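PDB 3TQC: pantothenate kinase, which catalyses the ATP-dependent phosphorylation of (R)-pantothenate to (R)-4'-phosphopantothenate, the first step of coenzyme A biosynthesis. Local coordinates for residues Glu48-Leu52 / Lys53-Glu57. Residues are numbered along the deposited sequence; the frame is centred on the assembly and turned at random.
With ADP (adenosine-5'-diphosphate), chain D.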
# COMPACT_ATOMS: atom_id res chain seq x y z
N GLU B 48 -17.13 18.57 23.17
CA GLU B 48 -18.39 18.22 23.81
C GLU B 48 -18.84 16.81 23.40
O GLU B 48 -19.47 16.09 24.17
CB GLU B 48 -19.45 19.27 23.49
CG GLU B 48 -20.73 19.17 24.31
CD GLU B 48 -20.50 19.12 25.82
OE1 GLU B 48 -20.23 20.18 26.44
OE2 GLU B 48 -20.62 18.01 26.39
N ILE B 49 -18.51 16.40 22.18
CA ILE B 49 -18.89 15.08 21.71
C ILE B 49 -17.94 14.00 22.23
O ILE B 49 -18.37 13.00 22.79
CB ILE B 49 -18.98 15.07 20.16
CG1 ILE B 49 -20.08 16.05 19.70
CG2 ILE B 49 -19.25 13.66 19.64
CD1 ILE B 49 -20.19 16.22 18.19
N VAL B 50 -16.64 14.19 22.03
CA VAL B 50 -15.65 13.16 22.37
C VAL B 50 -15.23 13.20 23.85
O VAL B 50 -14.79 12.20 24.39
CB VAL B 50 -14.43 13.22 21.45
CG1 VAL B 50 -14.86 13.15 19.99
CG2 VAL B 50 -13.64 14.47 21.68
N SER B 51 -15.40 14.35 24.49
CA SER B 51 -15.02 14.56 25.90
C SER B 51 -13.53 14.93 26.02
O SER B 51 -12.68 14.48 25.25
CB SER B 51 -15.38 13.35 26.79
OG SER B 51 -14.34 12.37 26.75
N LEU B 52 -13.24 15.76 27.01
CA LEU B 52 -11.89 16.22 27.31
C LEU B 52 -10.95 15.06 27.65
O LEU B 52 -9.80 15.04 27.24
CB LEU B 52 -11.95 17.20 28.50
CG LEU B 52 -10.64 17.76 29.03
CD1 LEU B 52 -9.88 18.45 27.91
CD2 LEU B 52 -10.89 18.70 30.18
N LYS B 53 -11.48 14.11 28.41
CA LYS B 53 -10.73 12.95 28.85
C LYS B 53 -10.21 12.17 27.67
O LYS B 53 -9.00 11.93 27.55
CB LYS B 53 -11.62 12.05 29.71
CG LYS B 53 -10.91 10.88 30.33
CD LYS B 53 -11.84 10.09 31.24
CE LYS B 53 -11.10 8.90 31.81
NZ LYS B 53 -9.97 9.36 32.64
N GLU B 54 -11.13 11.80 26.78
CA GLU B 54 -10.82 10.97 25.63
C GLU B 54 -9.87 11.67 24.67
O GLU B 54 -8.94 11.05 24.15
CB GLU B 54 -12.12 10.56 24.92
CG GLU B 54 -11.97 9.61 23.76
CD GLU B 54 -11.66 8.17 24.15
OE1 GLU B 54 -11.58 7.85 25.34
OE2 GLU B 54 -11.48 7.35 23.22
N VAL B 55 -10.08 12.97 24.45
CA VAL B 55 -9.18 13.77 23.63
C VAL B 55 -7.80 13.82 24.25
O VAL B 55 -6.79 13.65 23.55
CB VAL B 55 -9.65 15.24 23.49
CG1 VAL B 55 -8.57 16.05 22.78
CG2 VAL B 55 -10.95 15.33 22.74
N THR B 56 -7.74 14.07 25.55
CA THR B 56 -6.46 14.20 26.22
C THR B 56 -5.71 12.87 26.24
O THR B 56 -4.52 12.84 25.97
CB THR B 56 -6.60 14.73 27.66
OG1 THR B 56 -7.28 15.99 27.65
CG2 THR B 56 -5.22 14.93 28.27
N GLU B 57 -6.42 11.78 26.54
CA GLU B 57 -5.78 10.51 26.82
C GLU B 57 -5.50 9.73 25.54
O GLU B 57 -4.49 9.05 25.47
CB GLU B 57 -6.63 9.66 27.79
CG GLU B 57 -6.61 10.13 29.25
CD GLU B 57 -7.53 9.29 30.16
OE1 GLU B 57 -8.07 8.27 29.68
OE2 GLU B 57 -7.71 9.64 31.34
PB ADP D . -18.75 8.49 10.49
O1B ADP D . -18.07 9.76 10.10
O2B ADP D . -17.84 7.29 10.49
O3B ADP D . -20.06 8.22 9.79
PA ADP D . -19.32 10.06 12.78
O1A ADP D . -17.90 10.57 12.94
O2A ADP D . -20.38 10.91 12.15
O3A ADP D . -19.26 8.66 12.01
O5' ADP D . -19.86 9.63 14.21
C5' ADP D . -20.93 8.72 14.34
C4' ADP D . -21.74 9.07 15.58
O4' ADP D . -21.00 8.75 16.76
C3' ADP D . -22.03 10.55 15.67
O3' ADP D . -23.33 10.72 16.24
C2' ADP D . -20.97 11.12 16.58
O2' ADP D . -21.45 12.21 17.34
C1' ADP D . -20.63 9.94 17.47
N9 ADP D . -19.21 9.83 17.83
C8 ADP D . -18.20 9.61 16.97
N7 ADP D . -17.02 9.54 17.62
C5 ADP D . -17.28 9.71 18.91
C6 ADP D . -16.46 9.73 20.12
N6 ADP D . -15.12 9.56 20.01
N1 ADP D . -17.10 9.94 21.29
C2 ADP D . -18.43 10.11 21.38
N3 ADP D . -19.24 10.10 20.29
C4 ADP D . -18.72 9.90 19.06
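S51 and E54 meet where the short helix 47-50 ends and the long helix 52-84 begins. S51 is the N-cap of the second helix: its OG accepts from E54 N at 3.3 Å, with an N-H...O angle of 164° that makes this capping bond nearly straight though long. A positive phi takes S51 out of the preceding helix, and the chain turns there.

Two backbone bonds, V55 N to S51 O at 3.1 Å and T56 N to L52 O at 2.8 Å, continue the winding, and the T56 hydroxyl adds a side-chain bond to the second carbonyl, OG1 lying 2.7 Å from L52 O. The two donors of T56 approach L52 O from opposite faces of the carbonyl plane. The hydroxyl can reach back because OG1 stands anti to the carbonyl carbon of T56 (chi1 -57°). T56 OG1 also lies 3.6 Å from L52 CD1, the two side chains running alongside each other in the same direction.

Charged groups add a turn-spanning salt bridge: K53 NZ meets the syn side of E57 OE2 at 2.6 Å, 29° out of the carboxylate plane. E57 has a second partner, R21, through its other oxygen OE1; E54 OE1 pairs with R21 as well, and E54 OE2 accepts from the backbone N of I313.

Van der Waals contacts face the nucleotide: V50 CG1 packs 3.6 Å from N6 of the ADP adenine, and I49 CG2 lies by N3 and the ribose O2'. Through these neighbouring residues the capped turn ties one wall of the adenine pocket to the start of helix 52-84, whose first turns are both capped by S51 and bound to R21 through two carboxylates.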